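Local coordinates for SPCC18.06c protein (Schizosaccharomyces pombe, PDB 2P51) that removes poly(A) tails from mRNA as a 3'-exoribonuclease, serving as a catalytic subunit of the CCR4-NOT complex and releasing 5'-AMP, at residues 193-196 against 197-201. Residues are numbered along the deposited sequence; the frame is centred on the assembly and turned at random.
Sequences YKIL and CIYFP
Cys197 lays its sulfur over one face of the Tyr193 ring, SG standing 3.7 Å from the ring centroid and 20° off the normal, a sulfur-aromatic contact between residues one turn apart in helix 189-199. It exemplifies i to i+4 pairing along a helix, accompanied by the backbone bond from Cys197 N to Tyr193 O (2.9 Å). With CG anti to the backbone N (chi1 -175°), the tyrosine ring swings forward to meet the thiol, while its OH hydrogen-bonds the carbonyl of Asn267. Replacing Tyr193 with an alanine would probably leave SG without its aromatic partner and the Asn267 carbonyl without this donor. The tight side is the buried one: Leu196 CD1 lies against Phe200 CD2 (3.5 Å), the side chains crossing obliquely. Phe200, the first residue to leave helical phi/psi, still donates from N to Leu196 O. Ile195 and Tyr199, side by side, also face helix 170-181, whose magnesium ligand Asp172 is about 9 Å from Leu196 between side chains. On the solvent side, Ile198 N bonds Ile195 O and, weakly, Lys194 O, a shared i-3/i-4 pattern. The chemistry implies a last turn held by backbone hydrogen bonds, with apolar and sulfur-aromatic contacts and no salt bridge across it.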
ATOM      1  N   TYR A 193       4.010   5.146 -14.882  1.00 17.37           N
ATOM      2  CA  TYR A 193       3.882   6.363 -14.115  1.00 17.54           C
ATOM      3  C   TYR A 193       2.705   7.192 -14.599  1.00 16.45           C
ATOM      4  O   TYR A 193       1.937   7.765 -13.802  1.00 18.08           O
ATOM      5  CB  TYR A 193       5.189   7.154 -14.262  1.00 18.90           C
ATOM      6  CG  TYR A 193       5.195   8.396 -13.393  1.00 21.08           C
ATOM      7  CD1 TYR A 193       5.375   8.320 -12.003  1.00 22.22           C
ATOM      8  CD2 TYR A 193       5.018   9.638 -13.996  1.00 21.42           C
ATOM      9  CE1 TYR A 193       5.375   9.462 -11.235  1.00 21.44           C
ATOM     10  CE2 TYR A 193       5.013  10.774 -13.213  1.00 22.58           C
ATOM     11  CZ  TYR A 193       5.183  10.682 -11.853  1.00 20.93           C
ATOM     12  OH  TYR A 193       5.191  11.845 -11.107  1.00 23.93           O
ATOM     13  N   LYS A 194       2.532   7.306 -15.905  1.00 18.92           N
ATOM     14  CA  LYS A 194       1.433   8.103 -16.440  1.00 20.51           C
ATOM     15  C   LYS A 194       0.076   7.597 -15.985  1.00 21.62           C
ATOM     16  O   LYS A 194      -0.824   8.333 -15.567  1.00 21.28           O
ATOM     17  CB  LYS A 194       1.505   8.043 -17.967  1.00 23.91           C
ATOM     18  CG  LYS A 194       0.390   8.705 -18.712  1.00 30.30           C
ATOM     19  CD  LYS A 194       0.983   8.908 -20.142  1.00 35.51           C
ATOM     20  CE  LYS A 194       2.509   8.839 -19.948  1.00 42.72           C
ATOM     21  NZ  LYS A 194       3.078  10.121 -19.445  1.00 68.43           N
ATOM     22  N   ILE A 195      -0.109   6.277 -16.083  1.00 19.93           N
ATOM     23  CA  ILE A 195      -1.414   5.714 -15.700  1.00 19.09           C
ATOM     24  C   ILE A 195      -1.551   5.758 -14.207  1.00 18.39           C
ATOM     25  O   ILE A 195      -2.629   6.050 -13.677  1.00 18.31           O
ATOM     26  CB  ILE A 195      -1.434   4.256 -16.225  0.66 20.15           C
ATOM     27  CG1 ILE A 195      -1.406   4.233 -17.757  0.66 18.92           C
ATOM     28  CG2 ILE A 195      -2.576   3.481 -15.630  0.66 23.05           C
ATOM     29  CD1 ILE A 195      -1.331   2.907 -18.449  0.66 23.38           C
ATOM     30  N   LEU A 196      -0.437   5.511 -13.502  1.00 17.18           N
ATOM     31  CA  LEU A 196      -0.547   5.576 -12.039  1.00 16.87           C
ATOM     32  C   LEU A 196      -1.013   6.948 -11.587  1.00 16.61           C
ATOM     33  O   LEU A 196      -1.862   6.976 -10.690  1.00 17.81           O
ATOM     34  CB  LEU A 196       0.774   5.321 -11.326  1.00 21.60           C
ATOM     35  CG  LEU A 196       0.684   4.955  -9.853  1.00 21.84           C
ATOM     36  CD1 LEU A 196      -0.014   3.590  -9.643  1.00 26.22           C
ATOM     37  CD2 LEU A 196       2.068   4.919  -9.257  1.00 20.90           C
ATOM     38  N   CYS A 197      -0.491   8.008 -12.174  1.00 16.36           N
ATOM     39  CA  CYS A 197      -0.862   9.363 -11.710  1.00 18.36           C
ATOM     40  C   CYS A 197      -2.267   9.759 -12.121  1.00 16.64           C
ATOM     41  O   CYS A 197      -2.865  10.719 -11.651  1.00 18.79           O
ATOM     42  CB  CYS A 197       0.201  10.381 -12.185  1.00 22.32           C
ATOM     43  SG  CYS A 197       1.772  10.103 -11.270  1.00 30.80           S
ATOM     44  N   ILE A 198      -2.899   8.966 -13.019  1.00 17.09           N
ATOM     45  CA  ILE A 198      -4.343   9.277 -13.254  1.00 18.02           C
ATOM     46  C   ILE A 198      -5.210   8.696 -12.152  1.00 16.44           C
ATOM     47  O   ILE A 198      -6.163   9.319 -11.667  1.00 15.72           O
ATOM     48  CB  ILE A 198      -4.722   8.751 -14.643  1.00 20.02           C
ATOM     49  CG1 ILE A 198      -4.057   9.551 -15.781  1.00 20.01           C
ATOM     50  CG2 ILE A 198      -6.236   8.657 -14.830  1.00 26.33           C
ATOM     51  CD1 ILE A 198      -4.179   8.847 -17.118  1.00 27.43           C
ATOM     52  N   TYR A 199      -4.911   7.449 -11.730  1.00 14.69           N
ATOM     53  CA  TYR A 199      -5.674   6.853 -10.638  1.00 15.18           C
ATOM     54  C   TYR A 199      -5.332   7.438  -9.270  1.00 13.46           C
ATOM     55  O   TYR A 199      -6.237   7.501  -8.419  1.00 14.86           O
ATOM     56  CB  TYR A 199      -5.422   5.321 -10.587  1.00 14.61           C
ATOM     57  CG  TYR A 199      -6.146   4.604 -11.701  1.00 15.04           C
ATOM     58  CD1 TYR A 199      -7.475   4.160 -11.559  1.00 14.83           C
ATOM     59  CD2 TYR A 199      -5.484   4.365 -12.908  1.00 16.88           C
ATOM     60  CE1 TYR A 199      -8.111   3.491 -12.615  1.00 14.36           C
ATOM     61  CE2 TYR A 199      -6.115   3.707 -13.961  1.00 17.22           C
ATOM     62  CZ  TYR A 199      -7.441   3.283 -13.803  1.00 15.76           C
ATOM     63  OH  TYR A 199      -8.051   2.618 -14.858  1.00 18.41           O
ATOM     64  N   PHE A 200      -4.074   7.835  -9.056  1.00 12.65           N
ATOM     65  CA  PHE A 200      -3.612   8.385  -7.787  1.00 12.29           C
ATOM     66  C   PHE A 200      -3.013   9.773  -8.056  1.00 12.33           C
ATOM     67  O   PHE A 200      -1.790   9.943  -8.009  1.00 13.98           O
ATOM     68  CB  PHE A 200      -2.539   7.483  -7.156  1.00 12.78           C
ATOM     69  CG  PHE A 200      -3.058   6.039  -7.012  1.00 13.05           C
ATOM     70  CD1 PHE A 200      -3.823   5.673  -5.922  1.00 14.88           C
ATOM     71  CD2 PHE A 200      -2.750   5.066  -7.961  1.00 14.43           C
ATOM     72  CE1 PHE A 200      -4.273   4.371  -5.750  1.00 13.38           C
ATOM     73  CE2 PHE A 200      -3.212   3.756  -7.810  1.00 12.97           C
ATOM     74  CZ  PHE A 200      -3.979   3.396  -6.686  1.00 13.42           C
ATOM     75  N   PRO A 201      -3.831  10.762  -8.397  1.00 13.09           N
ATOM     76  CA  PRO A 201      -3.298  12.028  -8.852  1.00 13.27           C
ATOM     77  C   PRO A 201      -2.552  12.823  -7.793  1.00 13.20           C
ATOM     78  O   PRO A 201      -1.794  13.729  -8.171  1.00 15.59           O
ATOM     79  CB  PRO A 201      -4.549  12.795  -9.304  1.00 14.32           C
ATOM     80  CG  PRO A 201      -5.684  12.148  -8.535  1.00 15.67           C
ATOM     81  CD  PRO A 201      -5.322  10.681  -8.484  1.00 15.53           C
TER